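Local coordinates for 2-polyprenyl-6-methoxyphenol hydroxylase-like FAD-dependent oxidoreductase (Streptomyces sp. NRRL 11266, PDB 6UI5), which binds flavin-adenine dinucleotide in a Rossmann-type domain and is probably an FAD-dependent oxidoreductase, at residues T119-F124 / E158-K163; E3-V8 / C148-G153; D114-T119 / V135-D140. One frame throughout, in Å; residues are numbered along the deposited sequence.

The three contacts sit together at the adenine end of the FAD site, their centres 11 to 13 Å apart. Contact 2 pairs two strands of the five-stranded parallel sheet. Contact 3 joins an edge strand of that sheet, 114-116, to the middle strand of the antiparallel meander formed by 120-126, 133-138 and 143-148. Contact 1 sets the first strand of this meander against helix 160-164, and it shares T119 with contact 3. Along the chain, contact 3 is nested inside the loop closed by contact 2, while contact 1 alternates with both. The chain thus leaves the parallel sheet, runs through the meander and returns to it, leaving L121 and V8 packed together beside the adenine.

Contact 1: T119-F124 / E158-K163. With FAD (flavin-adenine dinucleotide), chain C.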
loop_
_atom_site.group_PDB
_atom_site.type_symbol
_atom_site.label_atom_id
_atom_site.label_comp_id
_atom_site.label_asym_id
_atom_site.label_seq_id
_atom_site.Cartn_x
_atom_site.Cartn_y
_atom_site.Cartn_z
ATOM N N THR A 119 -11.882 -35.216 -25.651
ATOM C CA THR A 119 -11.083 -34.871 -26.821
ATOM C C THR A 119 -9.904 -34.008 -26.377
ATOM O O THR A 119 -10.087 -33.029 -25.649
ATOM C CB THR A 119 -11.936 -34.154 -27.881
ATOM O OG1 THR A 119 -13.106 -34.940 -28.180
ATOM C CG2 THR A 119 -11.146 -33.984 -29.148
ATOM N N ARG A 120 -8.692 -34.395 -26.768
ATOM C CA ARG A 120 -7.491 -33.681 -26.358
ATOM C C ARG A 120 -6.842 -32.997 -27.548
ATOM O O ARG A 120 -6.722 -33.582 -28.628
ATOM C CB ARG A 120 -6.464 -34.607 -25.704
ATOM C CG ARG A 120 -5.097 -33.939 -25.553
ATOM C CD ARG A 120 -3.991 -34.894 -25.116
ATOM N NE ARG A 120 -4.263 -35.457 -23.799
ATOM C CZ ARG A 120 -4.122 -34.786 -22.661
ATOM N NH1 ARG A 120 -4.396 -35.387 -21.510
ATOM N NH2 ARG A 120 -3.708 -33.519 -22.676
ATOM N N LEU A 121 -6.404 -31.767 -27.333
ATOM C CA LEU A 121 -5.567 -31.068 -28.291
ATOM C C LEU A 121 -4.112 -31.414 -28.005
ATOM O O LEU A 121 -3.590 -31.104 -26.925
ATOM C CB LEU A 121 -5.806 -29.560 -28.210
ATOM C CG LEU A 121 -5.098 -28.741 -29.267
ATOM C CD1 LEU A 121 -6.019 -27.639 -29.623
ATOM C CD2 LEU A 121 -3.815 -28.166 -28.716
ATOM N N THR A 122 -3.455 -32.056 -28.970
ATOM C CA THR A 122 -2.061 -32.436 -28.804
ATOM C C THR A 122 -1.084 -31.452 -29.428
ATOM O O THR A 122 0.092 -31.453 -29.050
ATOM C CB THR A 122 -1.835 -33.814 -29.401
ATOM O OG1 THR A 122 -1.985 -33.734 -30.826
ATOM C CG2 THR A 122 -2.882 -34.745 -28.859
ATOM N N GLY A 123 -1.530 -30.625 -30.367
ATOM C CA GLY A 123 -0.653 -29.615 -30.931
ATOM C C GLY A 123 -1.346 -28.819 -32.016
ATOM O O GLY A 123 -2.537 -29.009 -32.306
ATOM N N PHE A 124 -0.560 -27.938 -32.634
ATOM C CA PHE A 124 -1.043 -27.023 -33.660
ATOM C C PHE A 124 0.153 -26.390 -34.358
ATOM O O PHE A 124 1.236 -26.264 -33.773
ATOM C CB PHE A 124 -1.925 -25.931 -33.053
ATOM C CG PHE A 124 -1.165 -24.964 -32.187
ATOM C CD1 PHE A 124 -0.798 -25.311 -30.892
ATOM C CD2 PHE A 124 -0.813 -23.707 -32.666
ATOM C CE1 PHE A 124 -0.092 -24.421 -30.089
ATOM C CE2 PHE A 124 -0.114 -22.811 -31.865
ATOM C CZ PHE A 124 0.250 -23.171 -30.579
ATOM N N GLU A 158 -1.881 -25.292 -16.819
ATOM C CA GLU A 158 -0.832 -26.004 -17.552
ATOM C C GLU A 158 -1.173 -26.084 -19.038
ATOM O O GLU A 158 -1.218 -27.144 -19.651
ATOM C CB GLU A 158 -0.600 -27.378 -16.948
ATOM C CG GLU A 158 0.547 -27.391 -15.928
ATOM C CD GLU A 158 0.112 -26.946 -14.548
ATOM O OE1 GLU A 158 -1.113 -26.932 -14.271
ATOM O OE2 GLU A 158 1.005 -26.606 -13.745
ATOM N N SER A 159 -1.383 -24.907 -19.614
ATOM C CA SER A 159 -1.910 -24.793 -20.967
ATOM C C SER A 159 -0.901 -25.309 -21.984
ATOM O O SER A 159 0.190 -24.748 -22.123
ATOM C CB SER A 159 -2.263 -23.336 -21.256
ATOM O OG SER A 159 -2.588 -23.142 -22.624
ATOM N N ILE A 160 -1.257 -26.383 -22.691
ATOM C CA ILE A 160 -0.454 -26.802 -23.834
ATOM C C ILE A 160 -0.399 -25.684 -24.872
ATOM O O ILE A 160 0.650 -25.432 -25.481
ATOM C CB ILE A 160 -1.003 -28.110 -24.440
ATOM C CG1 ILE A 160 -0.700 -29.323 -23.539
ATOM C CG2 ILE A 160 -0.434 -28.330 -25.839
ATOM C CD1 ILE A 160 -1.782 -29.647 -22.499
ATOM N N VAL A 161 -1.523 -24.994 -25.095
ATOM C CA VAL A 161 -1.550 -23.956 -26.127
ATOM C C VAL A 161 -0.525 -22.877 -25.821
ATOM O O VAL A 161 0.245 -22.453 -26.690
ATOM C CB VAL A 161 -2.956 -23.348 -26.284
ATOM C CG1 VAL A 161 -2.909 -22.256 -27.350
ATOM C CG2 VAL A 161 -3.993 -24.404 -26.684
ATOM N N ARG A 162 -0.497 -22.411 -24.583
ATOM C CA ARG A 162 0.477 -21.390 -24.250
ATOM C C ARG A 162 1.905 -21.877 -24.496
ATOM O O ARG A 162 2.712 -21.210 -25.157
ATOM C CB ARG A 162 0.300 -21.003 -22.802
ATOM C CG ARG A 162 1.454 -20.234 -22.369
ATOM C CD ARG A 162 1.308 -20.012 -20.987
ATOM N NE ARG A 162 1.381 -21.288 -20.342
ATOM C CZ ARG A 162 0.938 -21.384 -19.110
ATOM N NH1 ARG A 162 0.332 -20.307 -18.595
ATOM N NH2 ARG A 162 0.984 -22.506 -18.403
ATOM N N LYS A 163 2.239 -23.032 -23.931
ATOM C CA LYS A 163 3.619 -23.496 -23.980
ATOM C C LYS A 163 4.086 -23.711 -25.417
ATOM O O LYS A 163 5.151 -23.222 -25.812
ATOM C CB LYS A 163 3.757 -24.766 -23.143
ATOM C CG LYS A 163 3.432 -24.579 -21.655
ATOM C CD LYS A 163 3.335 -25.939 -20.953
ATOM C CE LYS A 163 2.833 -25.821 -19.513
ATOM N NZ LYS A 163 3.701 -24.954 -18.677
HETATM P PA FAD C . -9.863 -24.426 -15.834
HETATM O O1A FAD C . -10.967 -24.266 -14.813
HETATM O O2A FAD C . -8.646 -25.010 -15.137
HETATM O O5B FAD C . -10.396 -25.261 -17.164
HETATM C C5B FAD C . -9.469 -25.680 -18.153
HETATM C C4B FAD C . -10.089 -26.891 -18.924
HETATM O O4B FAD C . -9.377 -27.263 -19.960
HETATM C C3B FAD C . -10.132 -28.133 -18.002
HETATM O O3B FAD C . -11.310 -28.782 -18.208
HETATM C C2B FAD C . -8.946 -28.994 -18.481
HETATM O O2B FAD C . -9.172 -30.383 -18.006
HETATM C C1B FAD C . -9.057 -28.870 -19.775
HETATM N N9A FAD C . -7.854 -29.100 -20.551
HETATM C C8A FAD C . -6.584 -28.810 -20.188
HETATM N N7A FAD C . -5.776 -29.115 -21.226
HETATM C C5A FAD C . -6.554 -29.572 -22.236
HETATM C C6A FAD C . -6.263 -30.018 -23.520
HETATM N N6A FAD C . -5.101 -30.221 -24.372
HETATM N N1A FAD C . -7.240 -30.433 -24.332
HETATM C C2A FAD C . -8.525 -30.410 -23.915
HETATM N N3A FAD C . -8.812 -29.958 -22.660
HETATM C C4A FAD C . -7.834 -29.545 -21.824
HETATM N N1 FAD C . -12.439 -19.486 -8.341
HETATM C C2 FAD C . -13.331 -18.501 -7.662
HETATM O O2 FAD C . -13.931 -17.680 -8.275
HETATM N N3 FAD C . -13.468 -18.564 -6.179
HETATM C C4 FAD C . -12.731 -19.584 -5.431
HETATM O O4 FAD C . -12.820 -19.661 -4.252
HETATM C C4X FAD C . -11.837 -20.562 -6.151
HETATM N N5 FAD C . -11.132 -21.539 -5.355
HETATM C C5X FAD C . -10.233 -22.506 -6.034
HETATM C C6 FAD C . -9.552 -23.443 -5.253
HETATM C C7 FAD C . -8.710 -24.366 -5.861
HETATM C C7M FAD C . -8.113 -25.246 -4.772
HETATM C C8 FAD C . -8.530 -24.378 -7.253
HETATM C C8M FAD C . -7.583 -25.436 -7.834
HETATM C C9 FAD C . -9.212 -23.435 -8.042
HETATM C C9A FAD C . -10.070 -22.483 -7.442
HETATM N N10 FAD C . -10.802 -21.454 -8.273
HETATM C C10 FAD C . -11.690 -20.512 -7.597
HETATM C "C1'" FAD C . -10.642 -21.480 -9.741
HETATM C "C2'" FAD C . -10.144 -20.221 -10.474
HETATM O "O2'" FAD C . -11.157 -19.308 -10.677
HETATM C "C3'" FAD C . -9.696 -20.582 -11.889
HETATM O "O3'" FAD C . -9.013 -19.476 -12.388
HETATM C "C4'" FAD C . -10.827 -20.879 -12.895
HETATM O "O4'" FAD C . -11.656 -21.947 -12.532
HETATM C "C5'" FAD C . -10.077 -21.282 -14.170
HETATM O "O5'" FAD C . -10.908 -21.195 -15.294
HETATM P P FAD C . -10.363 -21.689 -16.774
HETATM O O1P FAD C . -11.548 -22.094 -17.618
HETATM O O2P FAD C . -9.465 -20.686 -17.473
HETATM O O3P FAD C . -9.372 -22.971 -16.448
#
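I160 and V161, in the first turn of helix 160-164, pack against L121 and F124 of strand 120-126, and the adenine of FAD lies next to the I160 end. The turn starts at S159, which is its N-cap: OG accepts the N-H of R162 at 3.0 Å. The carboxylate of D155 steadies the same turn, with OD1 hydrogen-bonded to S159 OG and OD2 to V161 N. I160 splits its branches between protein and ligand. CG2, placed anti to the backbone N, comes alongside L121, 4.4 Å from its CD2. CD1 reaches the edge of the R120 guanidinium and lies 3.9 Å from FAD N6A. Here the strand recognises the base through the backbone of a single residue: L121 N donates to FAD N1A at 3.4 Å, weakly though nearly straight (174°), and FAD N6A returns a weak, bent bond of 3.1 Å to L121 O. One N-H and one C=O thus meet the Watson-Crick edge of the adenine, on the meander inserted in the chain between strands 114-116 and 150-153 of the parallel sheet of this Rossmann-type domain. The bend of R120 at chi3 (-62°) brings CG and NH2 both to about van der Waals distance of FAD N6A. V161 comes next, and its CG2 meets L121 CD2 at 4.3 Å. F124 has CG between its backbone N and carbonyl carbon (chi1 69°), which swings the ring toward the helix until CE1 is 3.9 Å from V161 O; the oxygen approaches the ring obliquely. The side chain of R162 points away from the strand and makes a cation-pi contact with Y169.

Contact 2: E3-V8 / C148-G153; sequences EPVVVV and CRYLVG. With FAD (flavin-adenine dinucleotide), chain C.
P4 O takes the N-H of R149 at 2.6 Å just ahead of two nearly parallel strands, and the ladder of main-chain bonds proper follows. V6 uses both its polar backbone atoms here: its N donates to Y150 O at 3.0 Å, and its O receives V152 N at 2.9 Å, almost straight. V8 N then binds V152 O at 3.0 Å. The backbones of V5 and V7 bond on the other edge to V29 and V31 of strand 28-31, V5 also to P27, so 5-8 lies in the interior of the parallel sheet that begins a Rossmann-type domain. Side chains fill both faces. On the face of V6 and V8, V6 sets CG2 anti to its carbonyl carbon and presses it onto C148, 3.4 Å from CB and near SG, while L151 sends CD1 to within 3.6 Å of V8 CG2. The other branch, V8 CG1, turns to the cofactor and ends 3.5 Å from FAD N1A. On the opposite face the CG2 of V5 lies at the edge of the Y150 ring. At the N-terminal end E3 and R149 run side by side, their flat groups 37° apart, with OE1 and NH1 separated by 4.7 Å. Further out, L121 and F124 of strand 120-126 lie over L151, and L17 of helix 12-22 supports V7 and V152. R278 bonds to R149 O and makes a cation-pi contact with Y150. The pairing therefore rests on backbone bonds, those of V6, V8 and V152 buried between apolar side chains on both faces, and charge attraction between E3 and R149 would probably add a weak pull near the chain's N-terminal end.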
loop_
_atom_site.group_PDB
_atom_site.type_symbol
_atom_site.label_atom_id
_atom_site.label_comp_id
_atom_site.label_asym_id
_atom_site.label_seq_id
_atom_site.Cartn_x
_atom_site.Cartn_y
_atom_site.Cartn_z
ATOM N N GLU A 3 -14.858 -23.013 -41.787
ATOM C CA GLU A 3 -13.711 -22.366 -41.166
ATOM C C GLU A 3 -13.983 -22.107 -39.679
ATOM O O GLU A 3 -14.541 -21.084 -39.331
ATOM C CB GLU A 3 -13.392 -21.058 -41.895
ATOM C CG GLU A 3 -14.612 -20.152 -42.216
ATOM C CD GLU A 3 -15.366 -20.547 -43.485
ATOM O OE1 GLU A 3 -15.224 -19.832 -44.497
ATOM O OE2 GLU A 3 -16.113 -21.546 -43.472
ATOM N N PRO A 4 -13.613 -23.038 -38.802
ATOM C CA PRO A 4 -14.002 -22.934 -37.393
ATOM C C PRO A 4 -12.977 -22.168 -36.566
ATOM O O PRO A 4 -11.852 -21.922 -36.999
ATOM C CB PRO A 4 -14.062 -24.402 -36.941
ATOM C CG PRO A 4 -12.983 -25.054 -37.742
ATOM C CD PRO A 4 -12.966 -24.332 -39.091
ATOM N N VAL A 5 -13.405 -21.795 -35.359
ATOM C CA VAL A 5 -12.529 -21.300 -34.300
ATOM C C VAL A 5 -12.478 -22.367 -33.213
ATOM O O VAL A 5 -13.528 -22.804 -32.723
ATOM C CB VAL A 5 -13.030 -19.962 -33.721
ATOM C CG1 VAL A 5 -12.255 -19.620 -32.452
ATOM C CG2 VAL A 5 -12.910 -18.839 -34.745
ATOM N N VAL A 6 -11.268 -22.794 -32.838
ATOM C CA VAL A 6 -11.102 -23.853 -31.839
ATOM C C VAL A 6 -10.827 -23.239 -30.474
ATOM O O VAL A 6 -9.892 -22.442 -30.310
ATOM C CB VAL A 6 -9.989 -24.846 -32.225
ATOM C CG1 VAL A 6 -10.015 -26.028 -31.277
ATOM C CG2 VAL A 6 -10.192 -25.328 -33.632
ATOM N N VAL A 7 -11.641 -23.630 -29.497
ATOM C CA VAL A 7 -11.501 -23.249 -28.094
ATOM C C VAL A 7 -11.155 -24.501 -27.305
ATOM O O VAL A 7 -11.922 -25.473 -27.319
ATOM C CB VAL A 7 -12.805 -22.639 -27.569
ATOM C CG1 VAL A 7 -12.678 -22.346 -26.084
ATOM C CG2 VAL A 7 -13.159 -21.399 -28.387
ATOM N N VAL A 8 -10.030 -24.478 -26.592
ATOM C CA VAL A 8 -9.522 -25.663 -25.892
ATOM C C VAL A 8 -9.778 -25.480 -24.404
ATOM O O VAL A 8 -9.143 -24.636 -23.759
ATOM C CB VAL A 8 -8.020 -25.888 -26.132
ATOM C CG1 VAL A 8 -7.622 -27.305 -25.748
ATOM C CG2 VAL A 8 -7.642 -25.577 -27.555
ATOM N N CYS A 148 -8.349 -24.686 -38.825
ATOM C CA CYS A 148 -9.218 -23.710 -38.171
ATOM C C CYS A 148 -8.705 -22.285 -38.387
ATOM O O CYS A 148 -7.623 -22.054 -38.933
ATOM C CB CYS A 148 -9.345 -24.000 -36.674
ATOM S SG CYS A 148 -7.914 -23.501 -35.738
ATOM N N ARG A 149 -9.498 -21.322 -37.918
ATOM C CA ARG A 149 -9.305 -19.899 -38.174
ATOM C C ARG A 149 -8.554 -19.195 -37.056
ATOM O O ARG A 149 -7.603 -18.442 -37.306
ATOM C CB ARG A 149 -10.669 -19.239 -38.374
ATOM C CG ARG A 149 -10.612 -17.828 -38.866
ATOM C CD ARG A 149 -11.805 -17.577 -39.743
ATOM N NE ARG A 149 -11.844 -16.201 -40.203
ATOM C CZ ARG A 149 -12.774 -15.746 -41.026
ATOM N NH1 ARG A 149 -13.716 -16.574 -41.467
ATOM N NH2 ARG A 149 -12.762 -14.476 -41.408
ATOM N N TYR A 150 -8.985 -19.395 -35.823
ATOM C CA TYR A 150 -8.253 -18.926 -34.661
ATOM C C TYR A 150 -8.211 -20.069 -33.660
ATOM O O TYR A 150 -9.119 -20.903 -33.612
ATOM C CB TYR A 150 -8.897 -17.676 -34.028
ATOM C CG TYR A 150 -8.826 -16.447 -34.896
ATOM C CD1 TYR A 150 -7.654 -15.716 -34.981
ATOM C CD2 TYR A 150 -9.934 -16.001 -35.621
ATOM C CE1 TYR A 150 -7.565 -14.602 -35.766
ATOM C CE2 TYR A 150 -9.858 -14.855 -36.424
ATOM C CZ TYR A 150 -8.662 -14.169 -36.490
ATOM O OH TYR A 150 -8.517 -13.046 -37.272
ATOM N N LEU A 151 -7.152 -20.093 -32.858
ATOM C CA LEU A 151 -6.995 -21.068 -31.790
ATOM C C LEU A 151 -6.911 -20.316 -30.471
ATOM O O LEU A 151 -5.995 -19.516 -30.271
ATOM C CB LEU A 151 -5.750 -21.936 -32.012
ATOM C CG LEU A 151 -5.281 -22.713 -30.787
ATOM C CD1 LEU A 151 -6.344 -23.712 -30.350
ATOM C CD2 LEU A 151 -3.950 -23.383 -31.050
ATOM N N VAL A 152 -7.858 -20.569 -29.574
ATOM C CA VAL A 152 -7.850 -19.958 -28.247
ATOM C C VAL A 152 -7.615 -21.056 -27.226
ATOM O O VAL A 152 -8.412 -21.995 -27.110
ATOM C CB VAL A 152 -9.153 -19.203 -27.933
ATOM C CG1 VAL A 152 -8.986 -18.458 -26.636
ATOM C CG2 VAL A 152 -9.518 -18.252 -29.068
ATOM N N GLY A 153 -6.511 -20.946 -26.504
ATOM C CA GLY A 153 -6.260 -21.844 -25.412
ATOM C C GLY A 153 -6.889 -21.350 -24.133
ATOM O O GLY A 153 -6.379 -20.413 -23.512
HETATM P PA FAD C . -9.863 -24.426 -15.834
HETATM O O1A FAD C . -10.967 -24.266 -14.813
HETATM O O2A FAD C . -8.646 -25.010 -15.137
HETATM O O5B FAD C . -10.396 -25.261 -17.164
HETATM C C5B FAD C . -9.469 -25.680 -18.153
HETATM C C4B FAD C . -10.089 -26.891 -18.924
HETATM O O4B FAD C . -9.377 -27.263 -19.960
HETATM C C3B FAD C . -10.132 -28.133 -18.002
HETATM O O3B FAD C . -11.310 -28.782 -18.208
HETATM C C2B FAD C . -8.946 -28.994 -18.481
HETATM O O2B FAD C . -9.172 -30.383 -18.006
HETATM C C1B FAD C . -9.057 -28.870 -19.775
HETATM N N9A FAD C . -7.854 -29.100 -20.551
HETATM C C8A FAD C . -6.584 -28.810 -20.188
HETATM N N7A FAD C . -5.776 -29.115 -21.226
HETATM C C5A FAD C . -6.554 -29.572 -22.236
HETATM C C6A FAD C . -6.263 -30.018 -23.520
HETATM N N6A FAD C . -5.101 -30.221 -24.372
HETATM N N1A FAD C . -7.240 -30.433 -24.332
HETATM C C2A FAD C . -8.525 -30.410 -23.915
HETATM N N3A FAD C . -8.812 -29.958 -22.660
HETATM C C4A FAD C . -7.834 -29.545 -21.824
HETATM N N1 FAD C . -12.439 -19.486 -8.341
HETATM C C2 FAD C . -13.331 -18.501 -7.662
HETATM O O2 FAD C . -13.931 -17.680 -8.275
HETATM N N3 FAD C . -13.468 -18.564 -6.179
HETATM C C4 FAD C . -12.731 -19.584 -5.431
HETATM O O4 FAD C . -12.820 -19.661 -4.252
HETATM C C4X FAD C . -11.837 -20.562 -6.151
HETATM N N5 FAD C . -11.132 -21.539 -5.355
HETATM C C5X FAD C . -10.233 -22.506 -6.034
HETATM C C6 FAD C . -9.552 -23.443 -5.253
HETATM C C7 FAD C . -8.710 -24.366 -5.861
HETATM C C7M FAD C . -8.113 -25.246 -4.772
HETATM C C8 FAD C . -8.530 -24.378 -7.253
HETATM C C8M FAD C . -7.583 -25.436 -7.834
HETATM C C9 FAD C . -9.212 -23.435 -8.042
HETATM C C9A FAD C . -10.070 -22.483 -7.442
HETATM N N10 FAD C . -10.802 -21.454 -8.273
HETATM C C10 FAD C . -11.690 -20.512 -7.597
HETATM C "C1'" FAD C . -10.642 -21.480 -9.741
HETATM C "C2'" FAD C . -10.144 -20.221 -10.474
HETATM O "O2'" FAD C . -11.157 -19.308 -10.677
HETATM C "C3'" FAD C . -9.696 -20.582 -11.889
HETATM O "O3'" FAD C . -9.013 -19.476 -12.388
HETATM C "C4'" FAD C . -10.827 -20.879 -12.895
HETATM O "O4'" FAD C . -11.656 -21.947 -12.532
HETATM C "C5'" FAD C . -10.077 -21.282 -14.170
HETATM O "O5'" FAD C . -10.908 -21.195 -15.294
HETATM P P FAD C . -10.363 -21.689 -16.774
HETATM O O1P FAD C . -11.548 -22.094 -17.618
HETATM O O2P FAD C . -9.465 -20.686 -17.473
HETATM O O3P FAD C . -9.372 -22.971 -16.448
#

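Contact 3: D114-T119 / V135-D140; sequences DLRWAT and VTLASD
T119 holds CG2 anti to its backbone N, which aims the methyl at L137, while L137 carries CG anti to its own carbonyl carbon; the two meet with T119 CG2 3.6 Å from L137 CD2. The same rotation leaves T119 OG1 beside the backbone N (chi1 -53°), where it donates to W117 O at 3.0 Å from above the carbonyl plane, fixing the methyl's direction. R116 crosses L137 at about a right angle and brings NH1 to 3.8 Å from the same CD2. Its guanidinium is held by D114: NE lies 3.0 Å from OD2, which sits in the guanidinium plane although the carboxylate is met 56° out of its own plane. NE and NH2 share that oxygen in a salt bridge, the NH2 distance being modelled implausibly short. Past the leucine, S139 OG comes 3.8 Å from A118 O. The contact joins an edge strand of the parallel sheet, with the turn after it, to the middle strand of the antiparallel meander, and V31 of strand 28-31 lies against both T119 and L137. Chemically it is a methyl contact flanked by an ion pair: D114 probably offsets much of the R116 charge, with E144 a long, weak second partner, and L137 meets the arginine by van der Waals packing.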
loop_
_atom_site.group_PDB
_atom_site.type_symbol
_atom_site.label_atom_id
_atom_site.label_comp_id
_atom_site.label_asym_id
_atom_site.label_seq_id
_atom_site.Cartn_x
_atom_site.Cartn_y
_atom_site.Cartn_z
ATOM N N ASP A 114 -20.148 -26.874 -31.278
ATOM C CA ASP A 114 -19.807 -28.294 -31.299
ATOM C C ASP A 114 -18.934 -28.546 -30.078
ATOM O O ASP A 114 -17.729 -28.287 -30.096
ATOM C CB ASP A 114 -19.107 -28.675 -32.592
ATOM C CG ASP A 114 -18.782 -30.170 -32.674
ATOM O OD1 ASP A 114 -19.279 -30.964 -31.837
ATOM O OD2 ASP A 114 -18.034 -30.546 -33.594
ATOM N N LEU A 115 -19.542 -29.059 -29.014
ATOM C CA LEU A 115 -18.852 -29.338 -27.758
ATOM C C LEU A 115 -18.404 -30.807 -27.730
ATOM O O LEU A 115 -19.209 -31.709 -27.992
ATOM C CB LEU A 115 -19.792 -29.007 -26.591
ATOM C CG LEU A 115 -19.261 -28.886 -25.159
ATOM C CD1 LEU A 115 -20.347 -28.372 -24.246
ATOM C CD2 LEU A 115 -18.756 -30.238 -24.629
ATOM N N ARG A 116 -17.121 -31.043 -27.404
ATOM C CA ARG A 116 -16.488 -32.373 -27.465
ATOM C C ARG A 116 -15.810 -32.745 -26.157
ATOM O O ARG A 116 -14.619 -32.474 -25.980
ATOM C CB ARG A 116 -15.465 -32.451 -28.569
ATOM C CG ARG A 116 -15.906 -31.812 -29.803
ATOM C CD ARG A 116 -15.175 -32.367 -30.973
ATOM N NE ARG A 116 -15.784 -31.850 -32.181
ATOM C CZ ARG A 116 -15.151 -31.715 -33.335
ATOM N NH1 ARG A 116 -13.879 -32.058 -33.443
ATOM N NH2 ARG A 116 -15.796 -31.228 -34.381
ATOM N N TRP A 117 -16.535 -33.437 -25.291
ATOM C CA TRP A 117 -15.880 -34.099 -24.181
ATOM C C TRP A 117 -14.909 -35.183 -24.701
ATOM O O TRP A 117 -14.950 -35.587 -25.871
ATOM C CB TRP A 117 -16.941 -34.679 -23.244
ATOM C CG TRP A 117 -18.017 -33.687 -22.859
ATOM C CD1 TRP A 117 -19.303 -33.638 -23.325
ATOM C CD2 TRP A 117 -17.891 -32.607 -21.929
ATOM N NE1 TRP A 117 -19.985 -32.598 -22.735
ATOM C CE2 TRP A 117 -19.140 -31.949 -21.875
ATOM C CE3 TRP A 117 -16.843 -32.132 -21.133
ATOM C CZ2 TRP A 117 -19.363 -30.837 -21.065
ATOM C CZ3 TRP A 117 -17.070 -31.024 -20.325
ATOM C CH2 TRP A 117 -18.319 -30.394 -20.297
ATOM N N ALA A 118 -13.988 -35.609 -23.827
ATOM C CA ALA A 118 -13.048 -36.702 -24.117
ATOM C C ALA A 118 -12.249 -36.465 -25.400
ATOM O O ALA A 118 -11.959 -37.391 -26.157
ATOM C CB ALA A 118 -13.774 -38.057 -24.180
ATOM N N THR A 119 -11.882 -35.216 -25.651
ATOM C CA THR A 119 -11.083 -34.871 -26.821
ATOM C C THR A 119 -9.904 -34.008 -26.377
ATOM O O THR A 119 -10.087 -33.029 -25.649
ATOM C CB THR A 119 -11.936 -34.154 -27.881
ATOM O OG1 THR A 119 -13.106 -34.940 -28.180
ATOM C CG2 THR A 119 -11.146 -33.984 -29.148
ATOM N N VAL A 135 -4.676 -27.730 -36.462
ATOM C CA VAL A 135 -4.678 -28.219 -35.095
ATOM C C VAL A 135 -4.777 -29.743 -35.140
ATOM O O VAL A 135 -5.113 -30.329 -36.171
ATOM C CB VAL A 135 -5.835 -27.578 -34.302
ATOM C CG1 VAL A 135 -7.153 -28.224 -34.654
ATOM C CG2 VAL A 135 -5.571 -27.599 -32.841
ATOM N N THR A 136 -4.420 -30.397 -34.036
ATOM C CA THR A 136 -4.567 -31.846 -33.966
ATOM C C THR A 136 -5.266 -32.209 -32.667
ATOM O O THR A 136 -4.887 -31.719 -31.593
ATOM C CB THR A 136 -3.229 -32.594 -34.072
ATOM O OG1 THR A 136 -2.652 -32.742 -32.782
ATOM C CG2 THR A 136 -2.255 -31.863 -34.974
ATOM N N LEU A 137 -6.283 -33.070 -32.782
ATOM C CA LEU A 137 -7.146 -33.496 -31.687
ATOM C C LEU A 137 -7.054 -35.006 -31.546
ATOM O O LEU A 137 -7.091 -35.718 -32.552
ATOM C CB LEU A 137 -8.604 -33.096 -31.942
ATOM C CG LEU A 137 -9.032 -31.636 -31.739
ATOM C CD1 LEU A 137 -8.469 -30.762 -32.820
ATOM C CD2 LEU A 137 -10.534 -31.536 -31.756
ATOM N N ALA A 138 -6.972 -35.493 -30.301
ATOM C CA ALA A 138 -6.698 -36.905 -29.993
ATOM C C ALA A 138 -7.859 -37.523 -29.212
ATOM O O ALA A 138 -7.863 -37.531 -27.977
ATOM C CB ALA A 138 -5.373 -37.060 -29.208
ATOM N N SER A 139 -8.831 -38.066 -29.940
ATOM C CA SER A 139 -9.899 -38.864 -29.363
ATOM C C SER A 139 -9.467 -40.335 -29.298
ATOM O O SER A 139 -8.372 -40.712 -29.735
ATOM C CB SER A 139 -11.179 -38.694 -30.181
ATOM O OG SER A 139 -12.326 -39.165 -29.490
ATOM N N ASP A 140 -10.343 -41.179 -28.736
ATOM C CA ASP A 140 -10.102 -42.618 -28.761
ATOM C C ASP A 140 -10.023 -43.129 -30.188
ATOM O O ASP A 140 -9.179 -43.975 -30.507
ATOM C CB ASP A 140 -11.203 -43.363 -28.007
ATOM C CG ASP A 140 -11.523 -42.737 -26.668
ATOM O OD1 ASP A 140 -11.344 -41.504 -26.519
ATOM O OD2 ASP A 140 -11.952 -43.490 -25.765
#